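Local coordinates for MstE (Scytonema sp. PCC 10023, PDB 6SBF), which probably cyclises linear isoprenoid precursors into complex fused-ring scaffolds, acting as a monodomain class II terpene cyclase in the biosynthesis of merosterols, at residues S25-A30 with G303-S308; N29-F34 with F351-V356; F34-R39 with G43-F48; M82-L87 with L116-A121. The protein carries 1 engineered substitution. All blocks are in the same frame, centred on the assembly; numbering follows the deposited sequence. Where two conformers were deposited one is given.

Contacts 1, 2 and 3 follow one another along helix 18-37, which meets the loop 303-308, then helix 350-363, then its own continuation at 43-48. Contacts 1 and 2 have centres about 5 Å apart and are tied by Trp305 N and Thr353 OG1 at 3.0 Å, a probable hydrogen bond. Contact 3, about 10 Å between centres from contact 2, is joined to it by Phe351 N and Asp47 OD2 at 3.1 Å, again probably hydrogen-bonded. Contact 4 lies about 15 Å between centres from contact 3, touching it through Trp44 and Leu87. A glycerol, probably from the crystallisation liquor, sits about 4 Å from the side chain of Ala30 in contact 1.

Contact 1. Residues S25-A30 with G303-S308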
loop_
_atom_site.group_PDB
_atom_site.type_symbol
_atom_site.label_atom_id
_atom_site.label_comp_id
_atom_site.label_asym_id
_atom_site.label_seq_id
_atom_site.Cartn_x
_atom_site.Cartn_y
_atom_site.Cartn_z
ATOM N N SER A 25 2.712 -5.139 -22.006
ATOM C CA SER A 25 1.532 -6.053 -22.044
ATOM C C SER A 25 1.954 -7.435 -21.533
ATOM O O SER A 25 1.253 -8.015 -20.706
ATOM C CB SER A 25 0.933 -6.148 -23.429
ATOM O OG SER A 25 0.499 -4.860 -23.844
ATOM N N ASN A 26 3.031 -7.967 -22.080
ATOM C CA ASN A 26 3.469 -9.348 -21.753
ATOM C C ASN A 26 3.796 -9.459 -20.253
ATOM O O ASN A 26 3.436 -10.466 -19.602
ATOM C CB ASN A 26 4.599 -9.789 -22.666
ATOM C CG ASN A 26 4.130 -10.008 -24.108
ATOM O OD1 ASN A 26 2.912 -10.012 -24.351
ATOM N ND2 ASN A 26 5.075 -10.056 -25.038
ATOM N N SER A 27 4.481 -8.451 -19.742
ATOM C CA SER A 27 4.893 -8.391 -18.319
ATOM C C SER A 27 3.679 -8.329 -17.430
ATOM O O SER A 27 3.520 -9.123 -16.471
ATOM C CB SER A 27 5.743 -7.146 -18.095
ATOM O OG SER A 27 5.938 -6.891 -16.699
ATOM N N ILE A 28 2.749 -7.432 -17.759
ATOM C CA ILE A 28 1.495 -7.301 -16.980
ATOM C C ILE A 28 0.746 -8.647 -16.995
ATOM O O ILE A 28 0.234 -9.073 -15.973
ATOM C CB ILE A 28 0.688 -6.108 -17.484
ATOM C CG1 ILE A 28 1.373 -4.788 -17.125
ATOM C CG2 ILE A 28 -0.769 -6.198 -17.005
ATOM C CD1 ILE A 28 0.944 -3.625 -17.977
ATOM N N ASN A 29 0.597 -9.227 -18.178
ATOM C CA ASN A 29 -0.165 -10.470 -18.269
ATOM C C ASN A 29 0.451 -11.616 -17.488
ATOM O O ASN A 29 -0.260 -12.391 -16.842
ATOM C CB ASN A 29 -0.408 -10.878 -19.729
ATOM C CG ASN A 29 -1.288 -9.857 -20.451
ATOM O OD1 ASN A 29 -2.121 -9.221 -19.812
ATOM N ND2 ASN A 29 -1.129 -9.780 -21.759
ATOM N N ALA A 30 1.774 -11.691 -17.507
ATOM C CA ALA A 30 2.470 -12.753 -16.743
ATOM C C ALA A 30 2.250 -12.529 -15.242
ATOM O O ALA A 30 2.054 -13.507 -14.496
ATOM C CB ALA A 30 3.945 -12.793 -17.086
ATOM N N GLY A 303 6.509 -14.531 -13.518
ATOM C CA GLY A 303 5.680 -13.319 -13.609
ATOM C C GLY A 303 5.735 -12.455 -12.368
ATOM O O GLY A 303 5.209 -11.353 -12.401
ATOM N N SER A 304 6.298 -12.940 -11.259
ATOM C CA SER A 304 6.389 -12.188 -9.999
ATOM C C SER A 304 7.608 -11.253 -10.012
ATOM O O SER A 304 8.481 -11.366 -10.871
ATOM C CB SER A 304 6.475 -13.125 -8.841
ATOM O OG SER A 304 7.730 -13.818 -8.813
ATOM N N TRP A 305 7.607 -10.357 -9.054
ATOM C CA TRP A 305 8.828 -9.600 -8.728
ATOM C C TRP A 305 9.286 -10.061 -7.330
ATOM O O TRP A 305 8.470 -10.468 -6.513
ATOM C CB TRP A 305 8.603 -8.085 -8.742
ATOM C CG TRP A 305 8.588 -7.495 -10.102
ATOM C CD1 TRP A 305 9.622 -6.947 -10.760
ATOM C CD2 TRP A 305 7.471 -7.469 -11.025
ATOM N NE1 TRP A 305 9.299 -6.631 -12.027
ATOM C CE2 TRP A 305 7.965 -6.895 -12.206
ATOM C CE3 TRP A 305 6.129 -7.821 -10.973
ATOM C CZ2 TRP A 305 7.154 -6.682 -13.342
ATOM C CZ3 TRP A 305 5.307 -7.592 -12.066
ATOM C CH2 TRP A 305 5.825 -7.022 -13.223
ATOM N N VAL A 306 10.593 -9.931 -7.066
ATOM C CA VAL A 306 11.265 -10.172 -5.757
ATOM C C VAL A 306 10.507 -9.425 -4.660
ATOM O O VAL A 306 10.336 -8.217 -4.767
ATOM C CB VAL A 306 12.772 -9.826 -5.853
ATOM C CG1 VAL A 306 13.469 -9.889 -4.527
ATOM C CG2 VAL A 306 13.489 -10.724 -6.849
ATOM N N SER A 307 10.161 -10.106 -3.572
ATOM C CA SER A 307 9.559 -9.506 -2.375
ATOM C C SER A 307 10.404 -8.359 -1.862
ATOM O O SER A 307 11.633 -8.540 -1.638
ATOM C CB SER A 307 9.405 -10.492 -1.333
ATOM O OG SER A 307 8.613 -11.563 -1.812
ATOM N N SER A 308 9.754 -7.235 -1.616
ATOM C CA SER A 308 10.414 -6.075 -0.993
ATOM C C SER A 308 9.436 -5.215 -0.236
ATOM O O SER A 308 9.748 -4.059 0.052
ATOM C CB SER A 308 11.273 -5.299 -2.001
ATOM O OG SER A 308 10.470 -4.834 -3.088
#
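Ser27 and Ala30, on one side of helix 18-37, receive the loop Gly303-Ser-Trp305, the Gly-x-Trp end of what reads as a QW motif, the sequence signature of squalene-hopene cyclases and their relatives. Ser27 comes first. Its OG, anti to the backbone N (chi1 168°), is directed at the benzo end of the Trp305 indole, lying 3.5 Å from CH2 and 3.6 Å from CZ2 of that residue. The approach is to the ring edge, near its plane. The hydroxyl has its polar partner in Gln299, whose amide also donates from NE2 to Gly303 O; one glutamine therefore links the helix to the glycine of the loop. The pyrrole end of Trp305 is fixed separately, NE1 being hydrogen-bonded to Leu295 O on helix 282-298, so the indole is secured at one end and touched by serine at the other. A turn later Ala30 brings the backbones closest, its CA 4.5 Å from Gly303 CA. The alanine methyl packs against the glycine, with CB 3.9 Å from Gly303 CA. The same glycine CA also faces the helix carbonyl, Ala30 O lying 3.7 Å away. Gly303 has a positive phi of 97°, and a CB modelled there would come within 2.3 Å of Ala30 O.

Contact 2. Residues N29-F34 with F351-V356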
loop_
_atom_site.group_PDB
_atom_site.type_symbol
_atom_site.label_atom_id
_atom_site.label_comp_id
_atom_site.label_asym_id
_atom_site.label_seq_id
_atom_site.Cartn_x
_atom_site.Cartn_y
_atom_site.Cartn_z
ATOM N N ASN A 29 0.597 -9.227 -18.178
ATOM C CA ASN A 29 -0.165 -10.470 -18.269
ATOM C C ASN A 29 0.451 -11.616 -17.488
ATOM O O ASN A 29 -0.260 -12.391 -16.842
ATOM C CB ASN A 29 -0.408 -10.878 -19.729
ATOM C CG ASN A 29 -1.288 -9.857 -20.451
ATOM O OD1 ASN A 29 -2.121 -9.221 -19.812
ATOM N ND2 ASN A 29 -1.129 -9.780 -21.759
ATOM N N ALA A 30 1.774 -11.691 -17.507
ATOM C CA ALA A 30 2.470 -12.753 -16.743
ATOM C C ALA A 30 2.250 -12.529 -15.242
ATOM O O ALA A 30 2.054 -13.507 -14.496
ATOM C CB ALA A 30 3.945 -12.793 -17.086
ATOM N N ALA A 31 2.235 -11.280 -14.801
ATOM C CA ALA A 31 2.018 -10.970 -13.379
ATOM C C ALA A 31 0.588 -11.270 -12.973
ATOM O O ALA A 31 0.350 -11.779 -11.863
ATOM C CB ALA A 31 2.401 -9.560 -13.123
ATOM N N VAL A 32 -0.356 -10.897 -13.852
ATOM C CA VAL A 32 -1.760 -11.193 -13.530
ATOM C C VAL A 32 -1.938 -12.725 -13.430
ATOM O O VAL A 32 -2.648 -13.198 -12.508
ATOM C CB VAL A 32 -2.673 -10.586 -14.598
ATOM C CG1 VAL A 32 -4.078 -11.143 -14.523
ATOM C CG2 VAL A 32 -2.658 -9.065 -14.504
ATOM N N ALA A 33 -1.347 -13.481 -14.361
ATOM C CA ALA A 33 -1.499 -14.957 -14.273
ATOM C C ALA A 33 -0.890 -15.459 -12.940
ATOM O O ALA A 33 -1.469 -16.327 -12.242
ATOM C CB ALA A 33 -0.830 -15.638 -15.451
ATOM N N PHE A 34 0.295 -14.965 -12.580
ATOM C CA PHE A 34 0.921 -15.357 -11.286
ATOM C C PHE A 34 -0.024 -15.059 -10.136
ATOM O O PHE A 34 -0.274 -15.909 -9.275
ATOM C CB PHE A 34 2.245 -14.611 -11.093
ATOM C CG PHE A 34 2.833 -14.736 -9.706
ATOM C CD1 PHE A 34 3.593 -15.837 -9.356
ATOM C CD2 PHE A 34 2.548 -13.794 -8.743
ATOM C CE1 PHE A 34 4.066 -15.972 -8.061
ATOM C CE2 PHE A 34 3.030 -13.929 -7.446
ATOM C CZ PHE A 34 3.746 -15.042 -7.113
ATOM N N PHE A 351 2.101 -9.326 -2.509
ATOM C CA PHE A 351 1.910 -7.897 -2.195
ATOM C C PHE A 351 2.806 -7.087 -3.132
ATOM O O PHE A 351 2.333 -6.082 -3.734
ATOM C CB PHE A 351 2.204 -7.666 -0.715
ATOM C CG PHE A 351 1.577 -6.426 -0.121
ATOM C CD1 PHE A 351 2.205 -5.187 -0.176
ATOM C CD2 PHE A 351 0.319 -6.504 0.445
ATOM C CE1 PHE A 351 1.609 -4.110 0.456
ATOM C CE2 PHE A 351 -0.272 -5.428 1.056
ATOM C CZ PHE A 351 0.394 -4.221 1.093
ATOM N N THR A 352 4.080 -7.436 -3.273
ATOM C CA THR A 352 4.997 -6.710 -4.165
ATOM C C THR A 352 4.517 -6.796 -5.613
ATOM O O THR A 352 4.503 -5.786 -6.298
ATOM C CB THR A 352 6.445 -7.230 -3.999
ATOM O OG1 THR A 352 6.931 -7.020 -2.665
ATOM C CG2 THR A 352 7.384 -6.510 -4.941
ATOM N N THR A 353 4.237 -7.998 -6.072
ATOM C CA THR A 353 3.863 -8.170 -7.484
ATOM C C THR A 353 2.607 -7.351 -7.831
ATOM O O THR A 353 2.581 -6.744 -8.898
ATOM C CB THR A 353 3.688 -9.669 -7.767
ATOM O OG1 THR A 353 4.964 -10.314 -7.611
ATOM C CG2 THR A 353 3.261 -9.907 -9.199
ATOM N N ALA A 354 1.623 -7.367 -6.960
ATOM C CA ALA A 354 0.412 -6.574 -7.234
ATOM C C ALA A 354 0.752 -5.091 -7.336
ATOM O O ALA A 354 0.172 -4.381 -8.162
ATOM C CB ALA A 354 -0.609 -6.859 -6.165
ATOM N N THR A 355 1.625 -4.624 -6.453
ATOM C CA THR A 355 2.031 -3.217 -6.485
ATOM C C THR A 355 2.694 -2.891 -7.809
ATOM O O THR A 355 2.390 -1.832 -8.439
ATOM C CB THR A 355 2.973 -2.940 -5.315
ATOM O OG1 THR A 355 2.439 -3.346 -4.051
ATOM C CG2 THR A 355 3.285 -1.467 -5.242
ATOM N N VAL A 356 3.655 -3.689 -8.215
ATOM C CA VAL A 356 4.400 -3.450 -9.449
ATOM C C VAL A 356 3.435 -3.456 -10.631
ATOM O O VAL A 356 3.497 -2.535 -11.493
ATOM C CB VAL A 356 5.574 -4.413 -9.663
ATOM C CG1 VAL A 356 6.205 -4.195 -11.020
ATOM C CG2 VAL A 356 6.568 -4.319 -8.489
#
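Thr353 is the residue through which 351-356 meets 29-34, joining the first and last helices of the chain, 18-37 and 350-363, in this alpha/alpha barrel. Ahead of it, Phe351 O accepts both Thr355 N and Thr355 OG1, the hydroxyl at 2.8 Å from Phe351 O, and the two donors arrive from opposite faces of its carbonyl plane. Thr353 then supplies the contact proper, its CA 6.8 Å from Ala31 CA. With chi1 at -65°, OG1 sits beside the backbone N and CG2 lies anti to it, which carries the methyl between two partners on helix 18-37: Thr353 CG2 is 4.0 Å from Ala31 CB and 4.0 Å from Phe34 CD2. Methyl and phenyl ring meet obliquely. The methyl makes the closest contacts with Ala31 and Phe34, while Thr353 OG1 grazes the ring at 4.1 Å from Phe34 CE2. The Thr353 hydroxyl pairs with Ser349 O, just ahead of the helix, and with Trp305 N of the loop 303-308. The interface is thus largely apolar although a threonine makes it, with the polar atom of that threonine satisfied by the residue one turn back and by the 303-308 loop.

Contact 3. Residues F34-R39 with G43-F48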
loop_
_atom_site.group_PDB
_atom_site.type_symbol
_atom_site.label_atom_id
_atom_site.label_comp_id
_atom_site.label_asym_id
_atom_site.label_seq_id
_atom_site.Cartn_x
_atom_site.Cartn_y
_atom_site.Cartn_z
ATOM N N PHE A 34 0.295 -14.965 -12.580
ATOM C CA PHE A 34 0.921 -15.357 -11.286
ATOM C C PHE A 34 -0.024 -15.059 -10.136
ATOM O O PHE A 34 -0.274 -15.909 -9.275
ATOM C CB PHE A 34 2.245 -14.611 -11.093
ATOM C CG PHE A 34 2.833 -14.736 -9.706
ATOM C CD1 PHE A 34 3.593 -15.837 -9.356
ATOM C CD2 PHE A 34 2.548 -13.794 -8.743
ATOM C CE1 PHE A 34 4.066 -15.972 -8.061
ATOM C CE2 PHE A 34 3.030 -13.929 -7.446
ATOM C CZ PHE A 34 3.746 -15.042 -7.113
ATOM N N LEU A 35 -0.609 -13.847 -10.133
ATOM C CA LEU A 35 -1.448 -13.457 -9.008
ATOM C C LEU A 35 -2.711 -14.320 -8.976
ATOM O O LEU A 35 -3.139 -14.693 -7.869
ATOM C CB LEU A 35 -1.772 -11.979 -9.080
ATOM C CG LEU A 35 -0.627 -11.038 -8.786
ATOM C CD1 LEU A 35 -0.946 -9.623 -9.161
ATOM C CD2 LEU A 35 -0.268 -11.053 -7.323
ATOM N N LEU A 36 -3.367 -14.577 -10.108
ATOM C CA LEU A 36 -4.616 -15.360 -10.054
ATOM C C LEU A 36 -4.314 -16.789 -9.601
ATOM O O LEU A 36 -5.099 -17.353 -8.806
ATOM C CB LEU A 36 -5.340 -15.335 -11.390
ATOM C CG LEU A 36 -5.854 -13.962 -11.796
ATOM C CD1 LEU A 36 -6.388 -14.011 -13.211
ATOM C CD2 LEU A 36 -6.914 -13.487 -10.835
ATOM N N GLU A 37 -3.206 -17.358 -10.080
ATOM C CA GLU A 37 -2.818 -18.742 -9.672
ATOM C C GLU A 37 -2.463 -18.812 -8.180
ATOM O O GLU A 37 -2.601 -19.875 -7.574
ATOM C CB GLU A 37 -1.683 -19.259 -10.552
ATOM C CG GLU A 37 -1.208 -20.653 -10.202
ATOM C CD GLU A 37 -2.248 -21.737 -10.228
ATOM O OE1 GLU A 37 -2.085 -22.717 -9.466
ATOM O OE2 GLU A 37 -3.210 -21.604 -11.006
ATOM N N ALA A 38 -2.001 -17.711 -7.608
ATOM C CA ALA A 38 -1.450 -17.679 -6.231
ATOM C C ALA A 38 -2.546 -17.656 -5.180
ATOM O O ALA A 38 -2.229 -17.790 -3.995
ATOM C CB ALA A 38 -0.504 -16.491 -6.070
ATOM N N ARG A 39 -3.820 -17.520 -5.530
ATOM C CA ARG A 39 -4.943 -17.571 -4.566
ATOM C C ARG A 39 -5.005 -18.971 -3.931
ATOM O O ARG A 39 -4.670 -19.984 -4.616
ATOM C CB ARG A 39 -6.251 -17.226 -5.292
ATOM C CG ARG A 39 -6.286 -15.796 -5.764
ATOM C CD ARG A 39 -7.517 -15.476 -6.572
ATOM N NE ARG A 39 -7.524 -16.167 -7.846
ATOM C CZ ARG A 39 -8.543 -16.211 -8.667
ATOM N NH1 ARG A 39 -8.407 -16.930 -9.764
ATOM N NH2 ARG A 39 -9.627 -15.500 -8.393
ATOM N N GLY A 43 -9.931 -18.924 -2.328
ATOM C CA GLY A 43 -9.759 -17.837 -3.281
ATOM C C GLY A 43 -9.054 -16.607 -2.708
ATOM O O GLY A 43 -8.928 -15.637 -3.438
ATOM N N TRP A 44 -8.639 -16.629 -1.455
ATOM C CA TRP A 44 -7.929 -15.460 -0.877
ATOM C C TRP A 44 -6.541 -15.295 -1.487
ATOM O O TRP A 44 -5.845 -16.281 -1.713
ATOM C CB TRP A 44 -7.769 -15.669 0.633
ATOM C CG TRP A 44 -9.029 -15.674 1.431
ATOM C CD1 TRP A 44 -9.698 -16.768 1.899
ATOM C CD2 TRP A 44 -9.764 -14.546 1.911
ATOM N NE1 TRP A 44 -10.798 -16.392 2.624
ATOM C CE2 TRP A 44 -10.860 -15.022 2.647
ATOM C CE3 TRP A 44 -9.636 -13.172 1.721
ATOM C CZ2 TRP A 44 -11.780 -14.173 3.242
ATOM C CZ3 TRP A 44 -10.541 -12.326 2.312
ATOM C CH2 TRP A 44 -11.603 -12.821 3.069
ATOM N N TRP A 45 -6.083 -14.044 -1.569
ATOM C CA TRP A 45 -4.649 -13.743 -1.585
ATOM C C TRP A 45 -4.114 -13.627 -0.151
ATOM O O TRP A 45 -4.740 -12.973 0.671
ATOM C CB TRP A 45 -4.431 -12.418 -2.315
ATOM C CG TRP A 45 -4.618 -12.506 -3.799
ATOM C CD1 TRP A 45 -3.846 -13.181 -4.680
ATOM C CD2 TRP A 45 -5.621 -11.841 -4.592
ATOM N NE1 TRP A 45 -4.326 -13.049 -5.966
ATOM C CE2 TRP A 45 -5.399 -12.217 -5.923
ATOM C CE3 TRP A 45 -6.677 -10.961 -4.307
ATOM C CZ2 TRP A 45 -6.244 -11.775 -6.955
ATOM C CZ3 TRP A 45 -7.526 -10.520 -5.322
ATOM C CH2 TRP A 45 -7.271 -10.904 -6.639
ATOM N N GLN A 46 -3.033 -14.353 0.090
ATOM C CA GLN A 46 -2.407 -14.395 1.410
ATOM C C GLN A 46 -0.973 -13.889 1.307
ATOM O O GLN A 46 -0.261 -14.214 0.379
ATOM C CB GLN A 46 -2.300 -15.832 1.912
ATOM C CG GLN A 46 -3.615 -16.472 2.255
ATOM C CD GLN A 46 -3.387 -17.879 2.772
ATOM O OE1 GLN A 46 -3.090 -18.760 2.000
ATOM N NE2 GLN A 46 -3.463 -18.052 4.059
ATOM N N ASP A 47 -0.545 -13.154 2.344
ATOM C CA ASP A 47 0.882 -12.761 2.410
ATOM C C ASP A 47 1.158 -12.280 3.813
ATOM O O ASP A 47 0.265 -11.936 4.540
ATOM C CB ASP A 47 1.287 -11.740 1.353
ATOM C CG ASP A 47 2.559 -12.086 0.602
ATOM O OD1 ASP A 47 3.446 -12.767 1.244
ATOM O OD2 ASP A 47 2.731 -11.657 -0.559
ATOM N N PHE A 48 2.473 -12.198 4.113
ATOM C CA PHE A 48 3.038 -11.841 5.419
ATOM C C PHE A 48 2.802 -12.960 6.414
ATOM O O PHE A 48 1.855 -13.739 6.291
ATOM C CB PHE A 48 2.558 -10.490 5.942
ATOM C CG PHE A 48 2.882 -9.324 5.028
ATOM C CD1 PHE A 48 4.115 -8.693 5.109
ATOM C CD2 PHE A 48 1.958 -8.876 4.084
ATOM C CE1 PHE A 48 4.414 -7.649 4.241
ATOM C CE2 PHE A 48 2.296 -7.832 3.240
ATOM C CZ PHE A 48 3.510 -7.203 3.334
HETATM O O HOH W 1 -2.718 -16.670 -1.621
#
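Arg39 and Trp45 stand with their CA atoms 4.9 Å apart where the chain leaves helix 18-37 and doubles back. Backbone meets backbone beside them: Arg39 CA is 3.3 Å from Trp44 O, a CA-H...O contact. A water also bridges the two segments, donating to Ala38 O and to Trp44 O and accepting from Gln46 N, which lies 2.9 Å from the water oxygen. The main tie is the indole of Trp45, whose NE1 donates to Leu35 O over 2.8 Å with an N-H...O angle of 161°. The oxygen is nearly in the ring plane, yet the donor stands well above the carbonyl plane of Leu35. Spacing and bonding are consistent with the Gly-x-Trp end of a QW-like motif, Gly43 to Trp45, with Arg39 where such a motif usually has glutamine. The arginine lies alongside the tryptophan, and its CG forms a CH-pi contact 3.7 Å from the centroid of the five-membered ring of Trp45. A bend at chi3 (-68°) then returns the head group to the helix, where NE bonds Leu36 O at 2.9 Å, in the carbonyl plane and on a lone pair. Were Trp45 an alanine, Leu35 O would probably lose its indole donor and the Arg39 methylenes the ring they lie against. Leu36 CD2 covers a guanidinium face of Arg39 and also approaches the indole edge, 4.3 Å from Trp45 CZ2. The ring also touches Val65 and Leu69 of helix 59-69.

Contact 4. Residues M82-L87 with L116-A121; sequences MQAWEL and LQLAAA
Trp85 lays one face of its indole on the methyl of Ala119, and this overlap is one of the two packing pairs at the crossing of helix 75-90 with helix 109-121. The local axes approach to 9.7 Å and run more nearly antiparallel than parallel, at a signed crossing angle of -132°; the nearest CA atoms, of Trp85 and Ala119, are 6.6 Å apart. CG of Trp85 points directly opposite its backbone N (chi1 174°), a torsion that swings the ring out toward the second helix. Ala119 CB then sits 3.9 Å from the centroid of the six-membered ring of Trp85, close above it and offset to the rim, a CH-pi contact. The touching ring atoms are CZ3 and CH2, with Trp85 CZ3 at 3.7 Å from Ala119 CB. Leu118 fills the adjoining position. Its CG is likewise opposite the backbone N, and chi2 near 54° leaves CD2 as the branch extended away from CA. That methyl meets Ala84, CD2 of Leu118 lying 3.9 Å from Ala84 CB, and also nears the main chain at Trp85 N, at 4.3 Å. Two small alanines, one per helix, are thus each matched by a large side chain of the other. A serine in place of Trp85 would probably open a gap over Ala119 and leave its methyl without the ring face that covers it. Helix 59-69 adjoins both, Ala84 and Leu118 reaching its Thr62 and Thr67, so the layer is one of neighbouring helices packed by apolar side chains, as in the alpha/alpha barrel of class II terpene cyclases.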
loop_
_atom_site.group_PDB
_atom_site.type_symbol
_atom_site.label_atom_id
_atom_site.label_comp_id
_atom_site.label_asym_id
_atom_site.label_seq_id
_atom_site.Cartn_x
_atom_site.Cartn_y
_atom_site.Cartn_z
ATOM N N MET A 82 -14.745 -9.428 -7.894
ATOM C CA MET A 82 -16.103 -9.708 -7.373
ATOM C C MET A 82 -16.017 -10.859 -6.347
ATOM O O MET A 82 -16.644 -10.782 -5.297
ATOM C CB MET A 82 -17.003 -10.069 -8.559
ATOM C CG MET A 82 -17.296 -8.893 -9.442
ATOM S SD MET A 82 -18.632 -7.971 -8.706
ATOM C CE MET A 82 -20.003 -8.877 -9.433
ATOM N N GLN A 83 -15.233 -11.897 -6.654
ATOM C CA GLN A 83 -15.068 -13.028 -5.730
ATOM C C GLN A 83 -14.370 -12.564 -4.437
ATOM O O GLN A 83 -14.750 -12.956 -3.340
ATOM C CB GLN A 83 -14.293 -14.178 -6.370
ATOM C CG GLN A 83 -13.876 -15.238 -5.294
ATOM C CD GLN A 83 -13.199 -16.471 -5.860
ATOM O OE1 GLN A 83 -13.849 -17.480 -6.118
ATOM N NE2 GLN A 83 -11.888 -16.387 -6.060
ATOM N N ALA A 84 -13.356 -11.715 -4.569
ATOM C CA ALA A 84 -12.642 -11.196 -3.387
ATOM C C ALA A 84 -13.620 -10.420 -2.488
ATOM O O ALA A 84 -13.549 -10.561 -1.260
ATOM C CB ALA A 84 -11.491 -10.316 -3.822
ATOM N N TRP A 85 -14.509 -9.627 -3.093
ATOM C CA TRP A 85 -15.477 -8.887 -2.275
ATOM C C TRP A 85 -16.448 -9.854 -1.606
ATOM O O TRP A 85 -16.814 -9.650 -0.448
ATOM C CB TRP A 85 -16.218 -7.862 -3.164
ATOM C CG TRP A 85 -17.320 -7.139 -2.496
ATOM C CD1 TRP A 85 -18.645 -7.177 -2.821
ATOM C CD2 TRP A 85 -17.232 -6.278 -1.337
ATOM N NE1 TRP A 85 -19.359 -6.433 -1.951
ATOM C CE2 TRP A 85 -18.538 -5.840 -1.027
ATOM C CE3 TRP A 85 -16.176 -5.828 -0.525
ATOM C CZ2 TRP A 85 -18.817 -4.997 0.039
ATOM C CZ3 TRP A 85 -16.466 -4.988 0.502
ATOM C CH2 TRP A 85 -17.755 -4.596 0.810
ATOM N N GLU A 86 -16.868 -10.894 -2.311
ATOM C CA GLU A 86 -17.743 -11.895 -1.673
ATOM C C GLU A 86 -17.027 -12.562 -0.485
ATOM O O GLU A 86 -17.677 -12.771 0.564
ATOM C CB GLU A 86 -18.178 -12.948 -2.701
ATOM C CG GLU A 86 -19.157 -12.406 -3.720
ATOM C CD GLU A 86 -20.491 -11.837 -3.233
ATOM O OE1 GLU A 86 -21.042 -12.366 -2.250
ATOM O OE2 GLU A 86 -20.978 -10.844 -3.855
ATOM N N LEU A 87 -15.726 -12.849 -0.619
ATOM C CA LEU A 87 -14.955 -13.406 0.530
ATOM C C LEU A 87 -14.942 -12.411 1.704
ATOM O O LEU A 87 -15.161 -12.827 2.851
ATOM C CB LEU A 87 -13.527 -13.742 0.083
ATOM C CG LEU A 87 -13.464 -14.939 -0.883
ATOM C CD1 LEU A 87 -12.036 -15.120 -1.400
ATOM C CD2 LEU A 87 -13.925 -16.219 -0.233
ATOM N N LEU A 116 -12.742 -1.047 1.367
ATOM C CA LEU A 116 -13.660 -0.044 0.801
ATOM C C LEU A 116 -13.225 0.401 -0.585
ATOM O O LEU A 116 -14.132 0.691 -1.423
ATOM C CB LEU A 116 -13.913 1.066 1.808
ATOM C CG LEU A 116 -14.702 0.674 3.043
ATOM C CD1 LEU A 116 -14.624 1.780 4.091
ATOM C CD2 LEU A 116 -16.172 0.411 2.677
ATOM N N GLN A 117 -11.942 0.511 -0.873
ATOM C CA GLN A 117 -11.477 0.817 -2.233
ATOM C C GLN A 117 -11.919 -0.324 -3.147
ATOM O O GLN A 117 -12.342 -0.105 -4.290
ATOM C CB GLN A 117 -9.969 1.045 -2.258
ATOM C CG GLN A 117 -9.515 2.313 -1.548
ATOM C CD GLN A 117 -8.070 2.617 -1.869
ATOM O OE1 GLN A 117 -7.727 2.891 -3.017
ATOM N NE2 GLN A 117 -7.196 2.582 -0.852
ATOM N N LEU A 118 -11.744 -1.561 -2.699
ATOM C CA LEU A 118 -12.154 -2.720 -3.501
ATOM C C LEU A 118 -13.680 -2.691 -3.712
ATOM O O LEU A 118 -14.144 -2.937 -4.846
ATOM C CB LEU A 118 -11.678 -4.013 -2.845
ATOM C CG LEU A 118 -12.120 -5.290 -3.568
ATOM C CD1 LEU A 118 -11.773 -5.368 -5.031
ATOM C CD2 LEU A 118 -11.578 -6.509 -2.879
ATOM N N ALA A 119 -14.421 -2.398 -2.673
ATOM C CA ALA A 119 -15.897 -2.302 -2.772
ATOM C C ALA A 119 -16.258 -1.313 -3.882
ATOM O O ALA A 119 -17.149 -1.611 -4.694
ATOM C CB ALA A 119 -16.508 -1.902 -1.457
ATOM N N ALA A 120 -15.590 -0.175 -3.964
ATOM C CA ALA A 120 -15.903 0.814 -5.006
ATOM C C ALA A 120 -15.677 0.185 -6.377
ATOM O O ALA A 120 -16.497 0.428 -7.322
ATOM C CB ALA A 120 -15.130 2.088 -4.798
ATOM N N ALA A 121 -14.612 -0.557 -6.575
ATOM C CA ALA A 121 -14.302 -1.145 -7.900
ATOM C C ALA A 121 -15.369 -2.134 -8.348
ATOM O O ALA A 121 -15.535 -2.333 -9.554
ATOM C CB ALA A 121 -12.938 -1.807 -7.852
#